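Local atomic coordinates of transcriptional regulator, ROK family (Vibrio cholerae O1 biovar eltor, PDB entry 1Z05), a protein that probably binds DNA as a zinc-containing transcriptional regulator of the ROK family, a homologue of Escherichia coli Mlc, and probably acts in carbohydrate metabolism. Residues 278-281 with 287-290; 301-306 with 334-339; 270-275 with 342-347. All coordinates share one frame; numbering follows the deposited sequence.

Interaction 1: residues 278-281 with 287-290; sequences RCHC and LETV. With ZN (zinc ion), chain B.
Cys279 meets Thr289 through carbon alone: the methyl CG2 of Thr289 rests 3.7 Å from CB of Cys279 and nearly as close to its CA. Glu288 adds a looser apolar touch, its CG lying 4.1 Å from SG of Cys279. This is the packing side of a zinc site built on the CxC sequence of the 278-281 loop.

Metal bonds make up the second group. The zinc ion is held by SG of Cys279 at 2.5 Å and by SG of Cys281 at 2.3 Å, while His269 and Cys286 complete the four ligands. In Cys279 the sulfur stands anti to the backbone N (chi1 -175°), which turns it to the zinc, with CG of Glu288 alongside. The backbone N of Cys281 also gives a weak but very straight hydrogen bond to that sulfur, 3.7 Å from N to SG.

The hydroxyl OG1 of Thr289 is bonded to the backbone O of Cys286, so a residue packed on one ligand also holds the chain at another. With three thiolates probably bound, the site would carry net negative charge, and an N-H directed at one sulfur should offset part of it.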
ATOM      1  N   ARG A 278      -5.029 -25.121 -18.090  1.00 48.62           N
ATOM      2  CA  ARG A 278      -4.054 -25.350 -17.034  1.00 47.73           C
ATOM      3  C   ARG A 278      -2.877 -24.387 -17.204  1.00 47.36           C
ATOM      4  O   ARG A 278      -2.346 -24.220 -18.306  1.00 48.06           O
ATOM      5  CB  ARG A 278      -3.583 -26.812 -17.020  1.00 47.85           C
ATOM      6  CG  ARG A 278      -2.611 -27.135 -15.888  1.00 48.44           C
ATOM      7  CD  ARG A 278      -2.746 -28.567 -15.408  1.00 50.92           C
ATOM      8  NE  ARG A 278      -2.200 -28.710 -14.058  1.00 53.12           N
ATOM      9  CZ  ARG A 278      -2.311 -29.799 -13.301  1.00 56.17           C
ATOM     10  NH1 ARG A 278      -2.955 -30.874 -13.745  1.00 57.58           N
ATOM     11  NH2 ARG A 278      -1.773 -29.812 -12.088  1.00 54.68           N
ATOM     12  N   CYS A 279      -2.510 -23.733 -16.107  1.00 45.23           N
ATOM     13  CA  CYS A 279      -1.405 -22.793 -16.074  1.00 44.56           C
ATOM     14  C   CYS A 279      -0.130 -23.527 -15.693  1.00 45.22           C
ATOM     15  O   CYS A 279      -0.188 -24.615 -15.128  1.00 46.06           O
ATOM     16  CB  CYS A 279      -1.711 -21.698 -15.049  1.00 44.63           C
ATOM     17  SG  CYS A 279      -0.529 -20.344 -14.957  1.00 42.67           S
ATOM     18  N   HIS A 280       1.019 -22.921 -15.981  1.00 45.87           N
ATOM     19  CA  HIS A 280       2.308 -23.477 -15.577  1.00 45.94           C
ATOM     20  C   HIS A 280       2.405 -23.655 -14.057  1.00 44.99           C
ATOM     21  O   HIS A 280       3.178 -24.484 -13.573  1.00 44.04           O
ATOM     22  CB  HIS A 280       3.468 -22.618 -16.103  1.00 47.15           C
ATOM     23  CG  HIS A 280       3.763 -21.409 -15.269  1.00 49.40           C
ATOM     24  ND1 HIS A 280       3.326 -20.147 -15.607  1.00 50.75           N
ATOM     25  CD2 HIS A 280       4.460 -21.269 -14.115  1.00 52.52           C
ATOM     26  CE1 HIS A 280       3.738 -19.282 -14.696  1.00 51.89           C
ATOM     27  NE2 HIS A 280       4.422 -19.938 -13.776  1.00 52.01           N
ATOM     28  N   CYS A 281       1.612 -22.877 -13.316  1.00 43.13           N
ATOM     29  CA  CYS A 281       1.564 -22.967 -11.853  1.00 41.42           C
ATOM     30  C   CYS A 281       0.816 -24.211 -11.353  1.00 40.91           C
ATOM     31  O   CYS A 281       0.935 -24.589 -10.187  1.00 42.06           O
ATOM     32  CB  CYS A 281       0.972 -21.685 -11.249  1.00 42.27           C
ATOM     33  SG  CYS A 281      -0.815 -21.508 -11.396  1.00 38.97           S
ATOM     34  N   LEU A 287      -5.117 -15.616 -15.358  1.00 33.91           N
ATOM     35  CA  LEU A 287      -5.060 -14.563 -16.367  1.00 34.13           C
ATOM     36  C   LEU A 287      -3.955 -14.789 -17.414  1.00 35.22           C
ATOM     37  O   LEU A 287      -4.159 -14.551 -18.601  1.00 34.64           O
ATOM     38  CB  LEU A 287      -4.904 -13.178 -15.720  1.00 32.57           C
ATOM     39  CG  LEU A 287      -4.867 -11.953 -16.632  1.00 34.38           C
ATOM     40  CD1 LEU A 287      -6.216 -11.741 -17.372  1.00 35.12           C
ATOM     41  CD2 LEU A 287      -4.500 -10.694 -15.846  1.00 34.59           C
ATOM     42  N   GLU A 288      -2.782 -15.248 -16.995  1.00 37.08           N
ATOM     43  CA  GLU A 288      -1.718 -15.396 -17.988  1.00 41.11           C
ATOM     44  C   GLU A 288      -1.926 -16.526 -19.014  1.00 41.13           C
ATOM     45  O   GLU A 288      -1.212 -16.587 -20.014  1.00 42.79           O
ATOM     46  CB  GLU A 288      -0.319 -15.401 -17.355  1.00 41.94           C
ATOM     47  CG  GLU A 288       0.077 -16.619 -16.593  1.00 48.12           C
ATOM     48  CD  GLU A 288       1.554 -16.562 -16.230  1.00 55.11           C
ATOM     49  OE1 GLU A 288       2.032 -15.490 -15.775  1.00 57.01           O
ATOM     50  OE2 GLU A 288       2.240 -17.583 -16.413  1.00 58.94           O
ATOM     51  N   THR A 289      -2.924 -17.383 -18.786  1.00 40.93           N
ATOM     52  CA  THR A 289      -3.288 -18.425 -19.757  1.00 40.88           C
ATOM     53  C   THR A 289      -4.033 -17.847 -20.965  1.00 41.43           C
ATOM     54  O   THR A 289      -4.186 -18.528 -21.985  1.00 42.10           O
ATOM     55  CB  THR A 289      -4.156 -19.556 -19.141  1.00 40.34           C
ATOM     56  OG1 THR A 289      -5.444 -19.042 -18.765  1.00 38.68           O
ATOM     57  CG2 THR A 289      -3.470 -20.176 -17.932  1.00 40.28           C
ATOM     58  N   VAL A 290      -4.508 -16.606 -20.845  1.00 40.20           N
ATOM     59  CA  VAL A 290      -5.279 -15.980 -21.908  1.00 40.63           C
ATOM     60  C   VAL A 290      -4.728 -14.605 -22.318  1.00 42.09           C
ATOM     61  O   VAL A 290      -5.165 -14.035 -23.323  1.00 42.51           O
ATOM     62  CB  VAL A 290      -6.797 -15.829 -21.528  1.00 40.27           C
ATOM     63  CG1 VAL A 290      -7.452 -17.173 -21.275  1.00 40.48           C
ATOM     64  CG2 VAL A 290      -6.983 -14.908 -20.312  1.00 40.53           C
TER
HETATM   65 ZN    ZN B 406      -1.294 -19.666 -12.721  1.00 33.30          ZN

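Interaction 2: residues 301-306 with 334-339; sequences TARIQA and AVDVIQ
Two helices of the ROK domain, 293-305 and 332-356, are joined near the end of the first by a long-reaching salt bridge. Even at their nearest, the CA atoms of Arg303 and Val337 are 9.6 Å apart, and the distance is bridged by one long side chain. Arg303 reaches across from the last turns of its helix and presents the end of its guanidinium to Asp336. Both terminal nitrogens converge on a single oxygen: NH1 of Arg303 lies 2.9 Å from OD2 of Asp336, and NH2 of Arg303 lies 3.0 Å from the same OD2. This is an end-on grip in a fork on one atom, and it leaves both bonds clearly bent at the hydrogen.

The oxygen sits almost exactly in the guanidinium plane, whereas the carboxylate is turned nearly perpendicular to it, the planes 86° apart. NH1 uses the anti lone pair of OD2, the one facing away from OD1; NH2 comes from the same anti side but 34° out of the carboxylate plane. With CG anti to the backbone N (chi1 -161°), Asp336 holds its carboxylate on the side facing helix 293-305.

The bridge closes a 27-residue connection that includes helix 320-328, against which Ala334 and Ile338 pack on another side of helix 332-356. The next residue after Asp336, Val337, places its methyl CG2 3.9 Å from NH1 of Arg303, an apolar neighbour beside the charged group. Arg303 has a second anionic partner in Glu308, which forms a salt bridge with NH2, so its charge is probably shared between two carboxylates.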
ATOM      1  N   THR A 301      -2.907 -18.525 -33.765  1.00 36.90           N
ATOM      2  CA  THR A 301      -2.470 -19.760 -34.422  1.00 36.76           C
ATOM      3  C   THR A 301      -3.557 -20.835 -34.419  1.00 36.13           C
ATOM      4  O   THR A 301      -3.768 -21.488 -35.431  1.00 36.06           O
ATOM      5  CB  THR A 301      -1.173 -20.325 -33.782  1.00 36.66           C
ATOM      6  OG1 THR A 301      -0.172 -19.305 -33.758  1.00 39.06           O
ATOM      7  CG2 THR A 301      -0.644 -21.509 -34.567  1.00 37.97           C
ATOM      8  N   ALA A 302      -4.246 -21.013 -33.294  1.00 35.51           N
ATOM      9  CA  ALA A 302      -5.295 -22.040 -33.197  1.00 35.22           C
ATOM     10  C   ALA A 302      -6.514 -21.739 -34.082  1.00 34.93           C
ATOM     11  O   ALA A 302      -7.060 -22.631 -34.723  1.00 34.79           O
ATOM     12  CB  ALA A 302      -5.728 -22.237 -31.736  1.00 35.71           C
ATOM     13  N   ARG A 303      -6.931 -20.480 -34.126  1.00 34.51           N
ATOM     14  CA  ARG A 303      -8.141 -20.115 -34.880  1.00 33.11           C
ATOM     15  C   ARG A 303      -7.909 -20.195 -36.391  1.00 32.62           C
ATOM     16  O   ARG A 303      -8.807 -20.581 -37.142  1.00 32.20           O
ATOM     17  CB  ARG A 303      -8.652 -18.740 -34.439  1.00 33.57           C
ATOM     18  CG  ARG A 303      -9.121 -18.715 -32.976  1.00 32.84           C
ATOM     19  CD  ARG A 303      -9.528 -17.320 -32.482  1.00 34.28           C
ATOM     20  NE  ARG A 303     -10.752 -16.892 -33.152  1.00 35.68           N
ATOM     21  CZ  ARG A 303     -11.493 -15.844 -32.809  1.00 36.56           C
ATOM     22  NH1 ARG A 303     -11.155 -15.087 -31.770  1.00 33.81           N
ATOM     23  NH2 ARG A 303     -12.587 -15.561 -33.516  1.00 32.59           N
ATOM     24  N   ILE A 304      -6.695 -19.857 -36.823  1.00 32.44           N
ATOM     25  CA  ILE A 304      -6.297 -20.013 -38.234  1.00 33.07           C
ATOM     26  C   ILE A 304      -6.218 -21.492 -38.651  1.00 33.48           C
ATOM     27  O   ILE A 304      -6.651 -21.855 -39.757  1.00 34.08           O
ATOM     28  CB  ILE A 304      -4.986 -19.234 -38.552  1.00 32.28           C
ATOM     29  CG1 ILE A 304      -5.278 -17.730 -38.596  1.00 33.23           C
ATOM     30  CG2 ILE A 304      -4.371 -19.685 -39.876  1.00 31.37           C
ATOM     31  CD1 ILE A 304      -4.064 -16.845 -38.397  1.00 34.20           C
ATOM     32  N   GLN A 305      -5.668 -22.329 -37.767  0.70 34.17           N
ATOM     33  CA  GLN A 305      -5.576 -23.777 -37.993  0.70 33.96           C
ATOM     34  C   GLN A 305      -6.968 -24.400 -38.098  0.70 34.68           C
ATOM     35  O   GLN A 305      -7.179 -25.342 -38.871  0.70 34.65           O
ATOM     36  CB  GLN A 305      -4.741 -24.442 -36.886  0.70 34.89           C
ATOM     37  CG  GLN A 305      -4.698 -25.985 -36.892  0.70 34.64           C
ATOM     38  CD  GLN A 305      -3.960 -26.591 -38.089  0.70 37.42           C
ATOM     39  OE1 GLN A 305      -2.927 -26.081 -38.534  0.70 38.35           O
ATOM     40  NE2 GLN A 305      -4.489 -27.696 -38.603  0.70 34.99           N
ATOM     41  N   ALA A 306      -7.921 -23.844 -37.348  1.00 34.09           N
ATOM     42  CA  ALA A 306      -9.308 -24.313 -37.371  1.00 34.77           C
ATOM     43  C   ALA A 306     -10.073 -23.801 -38.599  1.00 35.06           C
ATOM     44  O   ALA A 306     -11.214 -24.198 -38.838  1.00 35.94           O
ATOM     45  CB  ALA A 306     -10.020 -23.923 -36.087  1.00 35.60           C
ATOM     46  N   ALA A 334      -8.099 -10.647 -36.051  1.00 32.84           N
ATOM     47  CA  ALA A 334      -7.189  -9.926 -35.163  1.00 31.94           C
ATOM     48  C   ALA A 334      -7.944  -8.950 -34.262  1.00 31.89           C
ATOM     49  O   ALA A 334      -7.651  -8.841 -33.075  1.00 32.26           O
ATOM     50  CB  ALA A 334      -6.126  -9.200 -35.977  1.00 31.37           C
ATOM     51  N   VAL A 335      -8.919  -8.240 -34.828  1.00 32.09           N
ATOM     52  CA  VAL A 335      -9.809  -7.389 -34.040  1.00 30.81           C
ATOM     53  C   VAL A 335     -10.475  -8.207 -32.930  1.00 31.10           C
ATOM     54  O   VAL A 335     -10.440  -7.823 -31.759  1.00 32.91           O
ATOM     55  CB  VAL A 335     -10.880  -6.690 -34.929  1.00 30.23           C
ATOM     56  CG1 VAL A 335     -11.985  -6.043 -34.074  1.00 28.27           C
ATOM     57  CG2 VAL A 335     -10.231  -5.652 -35.852  1.00 30.34           C
ATOM     58  N   ASP A 336     -11.058  -9.344 -33.290  1.00 31.38           N
ATOM     59  CA  ASP A 336     -11.733 -10.199 -32.306  1.00 32.84           C
ATOM     60  C   ASP A 336     -10.802 -10.719 -31.195  1.00 33.55           C
ATOM     61  O   ASP A 336     -11.188 -10.788 -30.019  1.00 33.99           O
ATOM     62  CB  ASP A 336     -12.421 -11.371 -33.005  1.00 31.51           C
ATOM     63  CG  ASP A 336     -13.486 -12.017 -32.135  1.00 37.26           C
ATOM     64  OD1 ASP A 336     -14.473 -11.320 -31.770  1.00 36.68           O
ATOM     65  OD2 ASP A 336     -13.337 -13.225 -31.823  1.00 41.30           O
ATOM     66  N   VAL A 337      -9.588 -11.094 -31.579  1.00 33.41           N
ATOM     67  CA  VAL A 337      -8.561 -11.527 -30.622  1.00 33.44           C
ATOM     68  C   VAL A 337      -8.187 -10.390 -29.649  1.00 33.50           C
ATOM     69  O   VAL A 337      -8.119 -10.602 -28.438  1.00 34.93           O
ATOM     70  CB  VAL A 337      -7.315 -12.088 -31.362  1.00 33.57           C
ATOM     71  CG1 VAL A 337      -6.138 -12.321 -30.404  1.00 33.02           C
ATOM     72  CG2 VAL A 337      -7.667 -13.385 -32.092  1.00 32.24           C
ATOM     73  N   ILE A 338      -7.969  -9.188 -30.170  1.00 34.13           N
ATOM     74  CA  ILE A 338      -7.672  -8.024 -29.315  1.00 34.25           C
ATOM     75  C   ILE A 338      -8.830  -7.642 -28.377  1.00 33.13           C
ATOM     76  O   ILE A 338      -8.606  -7.236 -27.220  1.00 31.13           O
ATOM     77  CB  ILE A 338      -7.190  -6.795 -30.155  1.00 35.08           C
ATOM     78  CG1 ILE A 338      -5.843  -7.096 -30.843  1.00 35.38           C
ATOM     79  CG2 ILE A 338      -7.061  -5.540 -29.293  1.00 35.19           C
ATOM     80  CD1 ILE A 338      -4.783  -7.693 -29.921  1.00 41.45           C
ATOM     81  N   GLN A 339     -10.063  -7.749 -28.872  1.00 33.73           N
ATOM     82  CA  GLN A 339     -11.246  -7.454 -28.050  1.00 34.34           C
ATOM     83  C   GLN A 339     -11.376  -8.452 -26.903  1.00 34.31           C
ATOM     84  O   GLN A 339     -11.625  -8.054 -25.769  1.00 35.39           O
ATOM     85  CB  GLN A 339     -12.532  -7.367 -28.896  1.00 33.27           C
ATOM     86  CG  GLN A 339     -12.555  -6.142 -29.801  1.00 33.91           C
ATOM     87  CD  GLN A 339     -13.705  -6.146 -30.792  1.00 35.19           C
ATOM     88  OE1 GLN A 339     -14.266  -7.198 -31.114  1.00 37.49           O
ATOM     89  NE2 GLN A 339     -14.051  -4.965 -31.292  1.00 33.50           N
TER

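Interaction 3: residues 270-275 with 342-347; sequences IQIDPQ and GRYLGA. With SO4 (sulfate ion), chain H.
Ile272 sets its end methyl CD1 obliquely against the CD1-CE1 bond of the Tyr344 ring, its CD1 3.7 Å from CD1 of Tyr344 and 3.8 Å from CE1 of the same ring. The two side chains run at about a right angle. In Ile272 the CG1 branch lies between the backbone N and the carbonyl carbon (chi1 38°), and it is this branch that carries CD1 to the ring. CG2 of Ile272 makes a looser touch, 4.4 Å from CB of Ala347.

The contact joins helix 332-356 to the loop that follows strand 255-256 and supplies His269 to the zinc site. Val290 and Leu287 also pack on both Ile272 and Tyr344, making a small apolar cluster beside that site. Farther along the loop, OD1 of Asp273 accepts from the backbone N of Gln275 at 3.3 Å, an Asx turn around Pro274 in which the donor comes from above the carboxylate plane.

A sulfate ion, probably from the crystallisation liquor, lies over a face of the Tyr344 ring, its O1 3.6 Å above the ring plane and offset toward the rim. It also lies at the edge of the Arg343 guanidinium, near its plane: NE donates to sulfate O2 at 2.8 Å, supplemented by weak bonds from NE and NH2 to O3.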
ATOM      1  N   ILE A 270      -4.326 -14.521 -11.026  0.50 33.45           N
ATOM      2  CA  ILE A 270      -5.730 -14.317 -10.699  0.50 34.27           C
ATOM      3  C   ILE A 270      -6.558 -15.200 -11.636  0.50 34.86           C
ATOM      4  O   ILE A 270      -6.401 -15.140 -12.857  0.50 33.48           O
ATOM      5  CB  ILE A 270      -6.147 -12.823 -10.828  0.50 34.19           C
ATOM      6  CG1 ILE A 270      -5.361 -11.958  -9.833  0.50 35.63           C
ATOM      7  CG2 ILE A 270      -7.672 -12.660 -10.630  0.50 36.28           C
ATOM      8  CD1 ILE A 270      -5.439 -10.443 -10.096  0.50 34.04           C
ATOM      9  N   GLN A 271      -7.414 -16.041 -11.060  1.00 36.54           N
ATOM     10  CA  GLN A 271      -8.305 -16.894 -11.847  1.00 39.07           C
ATOM     11  C   GLN A 271      -9.389 -16.042 -12.508  1.00 41.72           C
ATOM     12  O   GLN A 271     -10.201 -15.434 -11.826  1.00 42.67           O
ATOM     13  CB  GLN A 271      -8.930 -17.999 -10.993  1.00 39.33           C
ATOM     14  CG  GLN A 271      -9.586 -19.086 -11.839  1.00 39.95           C
ATOM     15  CD  GLN A 271     -10.298 -20.121 -11.013  1.00 41.62           C
ATOM     16  OE1 GLN A 271     -11.386 -19.875 -10.501  1.00 43.92           O
ATOM     17  NE2 GLN A 271      -9.698 -21.302 -10.895  1.00 45.57           N
ATOM     18  N   ILE A 272      -9.375 -15.970 -13.835  1.00 45.99           N
ATOM     19  CA  ILE A 272     -10.387 -15.194 -14.570  1.00 50.18           C
ATOM     20  C   ILE A 272     -11.371 -16.087 -15.319  1.00 52.58           C
ATOM     21  O   ILE A 272     -12.438 -15.629 -15.746  1.00 53.86           O
ATOM     22  CB  ILE A 272      -9.778 -14.129 -15.540  1.00 51.01           C
ATOM     23  CG1 ILE A 272      -8.520 -14.646 -16.235  1.00 50.75           C
ATOM     24  CG2 ILE A 272      -9.496 -12.809 -14.808  1.00 51.74           C
ATOM     25  CD1 ILE A 272      -8.782 -15.558 -17.385  1.00 53.36           C
ATOM     26  N   ASP A 273     -11.004 -17.356 -15.483  1.00 55.07           N
ATOM     27  CA  ASP A 273     -11.899 -18.354 -16.064  1.00 58.13           C
ATOM     28  C   ASP A 273     -11.929 -19.615 -15.201  1.00 59.13           C
ATOM     29  O   ASP A 273     -10.980 -20.401 -15.216  1.00 59.65           O
ATOM     30  CB  ASP A 273     -11.500 -18.691 -17.511  1.00 58.29           C
ATOM     31  CG  ASP A 273     -12.466 -19.679 -18.181  1.00 61.36           C
ATOM     32  OD1 ASP A 273     -13.591 -19.888 -17.667  1.00 63.04           O
ATOM     33  OD2 ASP A 273     -12.097 -20.249 -19.232  1.00 63.50           O
ATOM     34  N   PRO A 274     -13.036 -19.819 -14.459  1.00 60.75           N
ATOM     35  CA  PRO A 274     -13.215 -20.983 -13.579  1.00 61.24           C
ATOM     36  C   PRO A 274     -13.016 -22.330 -14.288  1.00 61.74           C
ATOM     37  O   PRO A 274     -12.509 -23.277 -13.672  1.00 62.16           O
ATOM     38  CB  PRO A 274     -14.667 -20.846 -13.097  1.00 61.20           C
ATOM     39  CG  PRO A 274     -15.313 -19.870 -14.047  1.00 62.25           C
ATOM     40  CD  PRO A 274     -14.216 -18.936 -14.439  1.00 60.93           C
ATOM     41  N   GLN A 275     -13.404 -22.406 -15.563  1.00 61.28           N
ATOM     42  CA  GLN A 275     -13.252 -23.623 -16.363  1.00 60.99           C
ATOM     43  C   GLN A 275     -12.240 -23.421 -17.499  1.00 60.28           C
ATOM     44  O   GLN A 275     -12.559 -23.644 -18.670  1.00 60.32           O
ATOM     45  CB  GLN A 275     -14.606 -24.070 -16.951  1.00 61.80           C
ATOM     46  CG  GLN A 275     -15.861 -23.752 -16.114  1.00 62.78           C
ATOM     47  CD  GLN A 275     -15.923 -24.489 -14.778  1.00 64.99           C
ATOM     48  OE1 GLN A 275     -16.545 -24.008 -13.829  1.00 65.96           O
ATOM     49  NE2 GLN A 275     -15.283 -25.656 -14.698  1.00 64.69           N
ATOM     50  N   GLY A 342      -8.881  -7.579 -24.314  1.00 35.06           N
ATOM     51  CA  GLY A 342      -9.427  -6.437 -23.578  1.00 33.97           C
ATOM     52  C   GLY A 342     -10.454  -6.800 -22.520  1.00 35.60           C
ATOM     53  O   GLY A 342     -10.467  -6.223 -21.436  1.00 35.39           O
ATOM     54  N   ARG A 343     -11.320  -7.763 -22.829  1.00 36.37           N
ATOM     55  CA  ARG A 343     -12.307  -8.227 -21.860  1.00 36.56           C
ATOM     56  C   ARG A 343     -11.661  -8.838 -20.618  1.00 37.83           C
ATOM     57  O   ARG A 343     -12.053  -8.529 -19.489  1.00 37.09           O
ATOM     58  CB  ARG A 343     -13.326  -9.180 -22.514  1.00 36.35           C
ATOM     59  CG  ARG A 343     -14.260  -8.435 -23.492  1.00 35.41           C
ATOM     60  CD  ARG A 343     -15.498  -9.238 -23.885  1.00 36.02           C
ATOM     61  NE  ARG A 343     -15.146 -10.472 -24.593  1.00 36.16           N
ATOM     62  CZ  ARG A 343     -14.925 -10.552 -25.903  1.00 36.90           C
ATOM     63  NH1 ARG A 343     -15.023  -9.472 -26.672  1.00 36.31           N
ATOM     64  NH2 ARG A 343     -14.621 -11.718 -26.448  1.00 34.07           N
ATOM     65  N   TYR A 344     -10.650  -9.674 -20.834  1.00 38.55           N
ATOM     66  CA  TYR A 344      -9.922 -10.300 -19.739  1.00 39.56           C
ATOM     67  C   TYR A 344      -9.101  -9.294 -18.926  1.00 39.27           C
ATOM     68  O   TYR A 344      -9.083  -9.359 -17.698  1.00 38.30           O
ATOM     69  CB  TYR A 344      -9.031 -11.421 -20.265  1.00 39.78           C
ATOM     70  CG  TYR A 344      -9.775 -12.691 -20.627  1.00 41.39           C
ATOM     71  CD1 TYR A 344     -10.587 -13.337 -19.694  1.00 39.93           C
ATOM     72  CD2 TYR A 344      -9.626 -13.271 -21.887  1.00 41.88           C
ATOM     73  CE1 TYR A 344     -11.259 -14.517 -20.015  1.00 45.11           C
ATOM     74  CE2 TYR A 344     -10.285 -14.459 -22.216  1.00 45.36           C
ATOM     75  CZ  TYR A 344     -11.098 -15.071 -21.276  1.00 45.38           C
ATOM     76  OH  TYR A 344     -11.754 -16.238 -21.588  1.00 49.67           O
ATOM     77  N   LEU A 345      -8.423  -8.382 -19.617  1.00 38.17           N
ATOM     78  CA  LEU A 345      -7.697  -7.292 -18.954  1.00 38.66           C
ATOM     79  C   LEU A 345      -8.647  -6.387 -18.172  1.00 38.07           C
ATOM     80  O   LEU A 345      -8.344  -5.998 -17.050  1.00 38.18           O
ATOM     81  CB  LEU A 345      -6.899  -6.460 -19.962  1.00 38.20           C
ATOM     82  CG  LEU A 345      -5.733  -7.175 -20.636  1.00 39.11           C
ATOM     83  CD1 LEU A 345      -5.137  -6.273 -21.712  1.00 41.23           C
ATOM     84  CD2 LEU A 345      -4.678  -7.610 -19.617  1.00 43.79           C
ATOM     85  N   GLY A 346      -9.793  -6.072 -18.774  1.00 36.77           N
ATOM     86  CA  GLY A 346     -10.834  -5.294 -18.129  1.00 36.58           C
ATOM     87  C   GLY A 346     -11.326  -5.914 -16.829  1.00 36.66           C
ATOM     88  O   GLY A 346     -11.571  -5.201 -15.860  1.00 36.69           O
ATOM     89  N   ALA A 347     -11.485  -7.239 -16.815  1.00 36.36           N
ATOM     90  CA  ALA A 347     -11.852  -7.970 -15.602  1.00 36.11           C
ATOM     91  C   ALA A 347     -10.792  -7.825 -14.497  1.00 35.30           C
ATOM     92  O   ALA A 347     -11.118  -7.584 -13.334  1.00 34.60           O
ATOM     93  CB  ALA A 347     -12.106  -9.462 -15.922  1.00 36.63           C
TER
HETATM   94  S   SO4 H 412     -14.798 -13.201 -22.328  0.50 65.06           S
HETATM   95  O1  SO4 H 412     -14.120 -12.618 -21.171  0.50 63.22           O
HETATM   96  O2  SO4 H 412     -15.916 -12.348 -22.717  0.50 64.55           O
HETATM   97  O3  SO4 H 412     -13.867 -13.319 -23.447  0.50 63.37           O
HETATM   98  O4  SO4 H 412     -15.304 -14.525 -21.974  0.50 64.72           O

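Interactions 1 and 3 are neighbours, their centres about 11 Å apart, and along the chain interaction 1 is nested inside the loop that interaction 3 closes. They touch directly: N of Leu287 lies 2.9 Å from O of Ile270, a probable hydrogen bond. The small apolar cluster adds to this link between the zinc-bearing loop and helix 332-356, with the side chain of Ile272 about 9 Å from the metal. Interaction 2, centred about 17 Å from interaction 3, shares helix 332-356 with it. Interactions 1 and 2 do not touch, their nearest atoms being about 7 Å apart, but helix 288-291 of the first is followed in the chain by helix 293-305 of the second.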